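LYND (Lyngbya aestuarii, PDB 4V1T) probably catalyses the ATP-dependent cyclodehydration of cysteine residues in precursor peptides to thiazolines, as a heterocyclase of the YcaO family. Local coordinates at residues Q54-L59 and V63-I68; P86-E91 and E108-P113. All blocks are in the same frame, centred on the assembly; numbering follows the deposited sequence.

Contact 1: Q54-L59 and V63-I68; sequences QIVEKL and VPPEYI
Within the N-terminal winged helix-turn-helix domain, Val56 in the last turn of helix 52-58 and Leu59 just past its end pack against Pro65 and Ile68 in the first turn of helix 65-78, a worked example of two helices joined by a tight corner and sealed by small aliphatic groups. Val56 forks between two partners. Its CG1 branch lies anti to the backbone N (chi1 173°) and meets the Pro65 ring at about a right angle, with CG1 3.7 Å from Pro65 CG. The other branch, CG2, reaches Ile68 CD1 at 4.2 Å. That methyl is the hub of the interface: the extended Ile68 chain (chi2 177°) carries it to the helix backbone itself, where Ile68 CD1 comes within 3.8 Å of Val56 CA. Leu59 adds a third apolar partner, its CD1 packing on Ile68 CD1 at 4.2 Å and more loosely on Val63 CG2. Helix 37-42 and Leu45 add to the apolar surroundings of Leu59. Pro64, at the N-cap of the second helix, accepts at its O the backbone N of Ile68 (3.1 Å), and its CG sits over one face of the Tyr67 ring, offset toward the rim. The hydroxyl of that tyrosine makes a weak hydrogen bond to the chain of another protein. No hydrogen bond links 54-59 to 63-68; at the corner Leu59 O and Val63 O, both acceptors, even lie 3.0 Å apart. Cohesion between the two segments therefore probably rests mainly on dispersion and the burial of methyl groups.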
loop_
_atom_site.group_PDB
_atom_site.type_symbol
_atom_site.label_atom_id
_atom_site.label_comp_id
_atom_site.label_asym_id
_atom_site.label_seq_id
_atom_site.Cartn_x
_atom_site.Cartn_y
_atom_site.Cartn_z
ATOM N N GLN B 54 -48.115 -14.021 -18.619
ATOM C CA GLN B 54 -48.262 -15.176 -17.744
ATOM C C GLN B 54 -48.342 -14.794 -16.268
ATOM O O GLN B 54 -49.065 -15.423 -15.503
ATOM C CB GLN B 54 -47.106 -16.146 -17.971
ATOM C CG GLN B 54 -47.187 -16.883 -19.297
ATOM C CD GLN B 54 -45.837 -17.386 -19.751
ATOM O OE1 GLN B 54 -45.145 -16.714 -20.509
ATOM N NE2 GLN B 54 -45.443 -18.558 -19.270
ATOM N N ILE B 55 -47.592 -13.770 -15.875
ATOM C CA ILE B 55 -47.589 -13.297 -14.494
ATOM C C ILE B 55 -48.918 -12.632 -14.146
ATOM O O ILE B 55 -49.427 -12.799 -13.037
ATOM C CB ILE B 55 -46.449 -12.291 -14.238
ATOM C CG1 ILE B 55 -45.085 -12.963 -14.458
ATOM C CG2 ILE B 55 -46.521 -11.733 -12.812
ATOM C CD1 ILE B 55 -43.941 -11.990 -14.644
ATOM N N VAL B 56 -49.467 -11.879 -15.094
ATOM C CA VAL B 56 -50.721 -11.164 -14.880
ATOM C C VAL B 56 -51.879 -12.134 -14.626
ATOM O O VAL B 56 -52.772 -11.846 -13.819
ATOM C CB VAL B 56 -51.062 -10.252 -16.086
ATOM C CG1 VAL B 56 -52.448 -9.630 -15.933
ATOM C CG2 VAL B 56 -50.017 -9.156 -16.230
ATOM N N GLU B 57 -51.866 -13.273 -15.317
ATOM C CA GLU B 57 -52.900 -14.282 -15.120
ATOM C C GLU B 57 -52.554 -15.167 -13.922
ATOM O O GLU B 57 -53.433 -15.590 -13.175
ATOM C CB GLU B 57 -53.106 -15.115 -16.393
ATOM C CG GLU B 57 -52.408 -16.472 -16.430
ATOM C CD GLU B 57 -52.830 -17.303 -17.631
ATOM O OE1 GLU B 57 -53.660 -16.824 -18.441
ATOM O OE2 GLU B 57 -52.340 -18.447 -17.760
ATOM N N LYS B 58 -51.270 -15.435 -13.741
ATOM C CA LYS B 58 -50.809 -16.205 -12.590
ATOM C C LYS B 58 -51.205 -15.503 -11.286
ATOM O O LYS B 58 -51.419 -16.155 -10.265
ATOM C CB LYS B 58 -49.295 -16.411 -12.668
ATOM C CG LYS B 58 -48.683 -17.183 -11.511
ATOM C CD LYS B 58 -49.193 -18.608 -11.449
ATOM C CE LYS B 58 -48.358 -19.439 -10.488
ATOM N NZ LYS B 58 -48.916 -20.805 -10.321
ATOM N N LEU B 59 -51.316 -14.176 -11.343
ATOM C CA LEU B 59 -51.692 -13.368 -10.188
ATOM C C LEU B 59 -53.065 -12.727 -10.364
ATOM O O LEU B 59 -53.399 -11.760 -9.685
ATOM C CB LEU B 59 -50.643 -12.282 -9.931
ATOM C CG LEU B 59 -49.323 -12.713 -9.280
ATOM C CD1 LEU B 59 -48.390 -11.522 -9.216
ATOM C CD2 LEU B 59 -49.546 -13.284 -7.885
ATOM N N VAL B 63 -53.345 -9.342 -7.159
ATOM C CA VAL B 63 -52.710 -8.157 -7.727
ATOM C C VAL B 63 -53.234 -7.879 -9.132
ATOM O O VAL B 63 -53.205 -8.760 -9.987
ATOM C CB VAL B 63 -51.173 -8.317 -7.788
ATOM C CG1 VAL B 63 -50.516 -6.987 -8.149
ATOM C CG2 VAL B 63 -50.624 -8.832 -6.458
ATOM N N PRO B 64 -53.710 -6.649 -9.383
ATOM C CA PRO B 64 -54.169 -6.325 -10.733
ATOM C C PRO B 64 -53.011 -5.934 -11.658
ATOM O O PRO B 64 -51.917 -5.636 -11.165
ATOM C CB PRO B 64 -55.125 -5.153 -10.499
ATOM C CG PRO B 64 -54.581 -4.475 -9.291
ATOM C CD PRO B 64 -53.939 -5.539 -8.443
ATOM N N PRO B 65 -53.246 -5.941 -12.985
ATOM C CA PRO B 65 -52.198 -5.691 -13.990
ATOM C C PRO B 65 -51.435 -4.379 -13.804
ATOM O O PRO B 65 -50.206 -4.379 -13.893
ATOM C CB PRO B 65 -52.974 -5.662 -15.310
ATOM C CG PRO B 65 -54.207 -6.459 -15.050
ATOM C CD PRO B 65 -54.551 -6.238 -13.610
ATOM N N GLU B 66 -52.145 -3.286 -13.544
ATOM C CA GLU B 66 -51.516 -1.974 -13.433
ATOM C C GLU B 66 -50.587 -1.885 -12.233
ATOM O O GLU B 66 -49.609 -1.142 -12.268
ATOM C CB GLU B 66 -52.571 -0.869 -13.361
ATOM C CG GLU B 66 -52.873 -0.250 -14.717
ATOM C CD GLU B 66 -53.945 0.825 -14.656
ATOM O OE1 GLU B 66 -54.958 0.630 -13.945
ATOM O OE2 GLU B 66 -53.774 1.868 -15.324
ATOM N N TYR B 67 -50.893 -2.638 -11.175
ATOM C CA TYR B 67 -50.005 -2.734 -10.030
ATOM C C TYR B 67 -48.749 -3.501 -10.415
ATOM O O TYR B 67 -47.637 -3.075 -10.109
ATOM C CB TYR B 67 -50.691 -3.417 -8.842
ATOM C CG TYR B 67 -51.617 -2.521 -8.039
ATOM C CD1 TYR B 67 -52.033 -1.281 -8.527
ATOM C CD2 TYR B 67 -52.085 -2.921 -6.797
ATOM C CE1 TYR B 67 -52.879 -0.469 -7.794
ATOM C CE2 TYR B 67 -52.924 -2.111 -6.053
ATOM C CZ TYR B 67 -53.325 -0.888 -6.559
ATOM O OH TYR B 67 -54.174 -0.080 -5.828
ATOM N N ILE B 68 -48.936 -4.628 -11.090
ATOM C CA ILE B 68 -47.813 -5.428 -11.576
ATOM C C ILE B 68 -46.904 -4.575 -12.459
ATOM O O ILE B 68 -45.683 -4.588 -12.305
ATOM C CB ILE B 68 -48.298 -6.667 -12.353
ATOM C CG1 ILE B 68 -49.105 -7.573 -11.420
ATOM C CG2 ILE B 68 -47.115 -7.420 -12.957
ATOM C CD1 ILE B 68 -49.700 -8.800 -12.072
#

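Contact 2: P86-E91 and E108-P113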
loop_
_atom_site.group_PDB
_atom_site.type_symbol
_atom_site.label_atom_id
_atom_site.label_comp_id
_atom_site.label_asym_id
_atom_site.label_seq_id
_atom_site.Cartn_x
_atom_site.Cartn_y
_atom_site.Cartn_z
ATOM N N PRO B 86 -32.700 -16.381 -23.823
ATOM C CA PRO B 86 -32.906 -17.834 -23.891
ATOM C C PRO B 86 -31.667 -18.616 -24.297
ATOM O O PRO B 86 -31.505 -19.755 -23.875
ATOM C CB PRO B 86 -33.993 -17.987 -24.960
ATOM C CG PRO B 86 -34.702 -16.684 -24.983
ATOM C CD PRO B 86 -33.668 -15.651 -24.667
ATOM N N GLU B 87 -30.806 -18.003 -25.101
ATOM C CA GLU B 87 -29.655 -18.702 -25.669
ATOM C C GLU B 87 -28.489 -18.808 -24.702
ATOM O O GLU B 87 -27.478 -19.417 -25.020
ATOM C CB GLU B 87 -29.190 -18.027 -26.965
ATOM C CG GLU B 87 -28.937 -16.537 -26.863
ATOM C CD GLU B 87 -30.169 -15.715 -27.187
ATOM O OE1 GLU B 87 -30.555 -15.651 -28.371
ATOM O OE2 GLU B 87 -30.762 -15.146 -26.254
ATOM N N LEU B 88 -28.630 -18.223 -23.518
ATOM C CA LEU B 88 -27.573 -18.285 -22.500
ATOM C C LEU B 88 -27.983 -19.165 -21.328
ATOM O O LEU B 88 -29.131 -19.127 -20.894
ATOM C CB LEU B 88 -27.258 -16.884 -21.978
ATOM C CG LEU B 88 -26.676 -15.870 -22.948
ATOM C CD1 LEU B 88 -26.536 -14.530 -22.254
ATOM C CD2 LEU B 88 -25.345 -16.332 -23.510
ATOM N N SER B 89 -27.049 -19.948 -20.812
ATOM C CA SER B 89 -27.277 -20.686 -19.581
ATOM C C SER B 89 -27.488 -19.699 -18.427
ATOM O O SER B 89 -27.100 -18.538 -18.515
ATOM C CB SER B 89 -26.094 -21.604 -19.272
ATOM O OG SER B 89 -24.978 -20.859 -18.819
ATOM N N SER B 90 -28.096 -20.162 -17.346
ATOM C CA SER B 90 -28.326 -19.309 -16.187
ATOM C C SER B 90 -26.990 -18.842 -15.596
ATOM O O SER B 90 -26.878 -17.716 -15.115
ATOM C CB SER B 90 -29.152 -20.042 -15.126
ATOM O OG SER B 90 -28.546 -21.271 -14.779
ATOM N N GLU B 91 -25.981 -19.703 -15.661
ATOM C CA GLU B 91 -24.672 -19.400 -15.093
ATOM C C GLU B 91 -23.936 -18.327 -15.887
ATOM O O GLU B 91 -23.336 -17.417 -15.309
ATOM C CB GLU B 91 -23.817 -20.658 -15.006
ATOM C CG GLU B 91 -24.220 -21.607 -13.884
ATOM C CD GLU B 91 -25.036 -22.784 -14.390
ATOM O OE1 GLU B 91 -25.869 -22.599 -15.309
ATOM O OE2 GLU B 91 -24.835 -23.901 -13.879
ATOM N N GLU B 108 -25.688 -11.024 -27.736
ATOM C CA GLU B 108 -25.444 -10.441 -29.052
ATOM C C GLU B 108 -23.958 -10.075 -29.217
ATOM O O GLU B 108 -23.359 -10.309 -30.267
ATOM C CB GLU B 108 -26.322 -9.206 -29.265
ATOM C CG GLU B 108 -26.803 -9.024 -30.701
ATOM C CD GLU B 108 -27.880 -10.018 -31.092
ATOM O OE1 GLU B 108 -28.708 -10.385 -30.230
ATOM O OE2 GLU B 108 -27.895 -10.425 -32.269
ATOM N N ALA B 109 -23.373 -9.508 -28.174
ATOM C CA ALA B 109 -21.975 -9.112 -28.217
ATOM C C ALA B 109 -21.054 -10.308 -28.437
ATOM O O ALA B 109 -20.034 -10.202 -29.112
ATOM C CB ALA B 109 -21.597 -8.400 -26.941
ATOM N N LEU B 110 -21.423 -11.441 -27.857
ATOM C CA LEU B 110 -20.613 -12.648 -27.935
ATOM C C LEU B 110 -20.582 -13.257 -29.339
ATOM O O LEU B 110 -19.762 -14.135 -29.609
ATOM C CB LEU B 110 -21.122 -13.686 -26.927
ATOM C CG LEU B 110 -20.860 -13.409 -25.444
ATOM C CD1 LEU B 110 -21.543 -14.457 -24.586
ATOM C CD2 LEU B 110 -19.379 -13.386 -25.139
ATOM N N ARG B 111 -21.463 -12.792 -30.223
ATOM C CA ARG B 111 -21.515 -13.278 -31.609
ATOM C C ARG B 111 -20.449 -12.635 -32.484
ATOM O O ARG B 111 -20.275 -13.021 -33.630
ATOM C CB ARG B 111 -22.882 -13.002 -32.228
ATOM C CG ARG B 111 -24.015 -13.784 -31.607
ATOM C CD ARG B 111 -25.333 -13.500 -32.298
ATOM N NE ARG B 111 -26.456 -14.176 -31.658
ATOM C CZ ARG B 111 -26.368 -15.310 -30.960
ATOM N NH1 ARG B 111 -25.203 -15.928 -30.803
ATOM N NH2 ARG B 111 -27.457 -15.841 -30.414
ATOM N N GLN B 112 -19.753 -11.642 -31.951
ATOM C CA GLN B 112 -18.689 -10.971 -32.695
ATOM C C GLN B 112 -17.505 -11.918 -32.877
ATOM O O GLN B 112 -16.982 -12.441 -31.890
ATOM C CB GLN B 112 -18.228 -9.715 -31.959
ATOM C CG GLN B 112 -19.250 -8.597 -31.913
ATOM C CD GLN B 112 -18.817 -7.472 -30.991
ATOM O OE1 GLN B 112 -18.363 -6.429 -31.442
ATOM N NE2 GLN B 112 -18.954 -7.688 -29.683
ATOM N N PRO B 113 -17.083 -12.148 -34.131
ATOM C CA PRO B 113 -15.939 -13.032 -34.309
ATOM C C PRO B 113 -14.615 -12.361 -33.934
ATOM O O PRO B 113 -14.498 -11.133 -33.953
ATOM C CB PRO B 113 -15.982 -13.379 -35.798
ATOM C CG PRO B 113 -16.706 -12.256 -36.440
ATOM C CD PRO B 113 -17.647 -11.691 -35.416
#
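Glu87 is the first residue of 86-91 to reach across, and it meets Arg111. With CG set between the backbone N and the carbonyl carbon (chi1 52°) and the chain bent at chi2 (-91°), the carboxylate swings over so that Glu87 OE1 lies 3.7 Å from Arg111 NH2. This is a long salt bridge. OE1 comes to the edge of the guanidinium, near its plane, but the two flat groups are turned 66° against each other, so this is not a coplanar, two-bond (bidentate) ion pair. The Arg111 chain is extended from CG to NE, which brings its NH2 to Glu87; both residues are exposed, and the attraction is probably weakened by solvent. Glu108 OE1, 5.9 Å from Glu87 OE1, would make the neighbourhood of the arginine more negative. Leu88 follows with the apolar half of the contact: its CD2 touches Leu110 CD1 at 4.4 Å, a light contact, while Leu88 also packs on Pro103 and Ala107 of helix 103-109. Ser89 then N-caps helix 90-98 through its OG and the backbone N of Val92, and in the opening turn Ser90 OG donates to Glu91 OE1. In the other segment, residues Ala109 to Gln112 form a type I turn. Gln112 NE2 steadies it by a nearly straight bond of 2.8 Å to a lone pair of Ala109 O, in the carbonyl plane, and also bonds Ile268 O of helix 250-275. Together this is the arrangement of two consecutive helices, 90-98 and 103-109, whose entry, a capped helix start, and exit, the type I turn from Ala109 to Gln112, approach each other before the chain enters strand 114-118.

Read from the N terminus, the two contacts illustrate local closure in series: contact 1 is finished before contact 2 begins, and neither nests in nor crosses the other. Contact 1 closes a corner of three intervening residues and joins two successive helices of the winged helix-turn-helix domain. The chain then runs along helix 65-78 and through strand 81-83 to contact 2, which closes a longer loop of sixteen residues, mostly helical, and brings the lead-in to helix 90-98 near the approach to strand 114-118 of the mixed sheet. Their centres lie about 30 Å apart, with nearest atoms about 11 Å apart, so they do not touch.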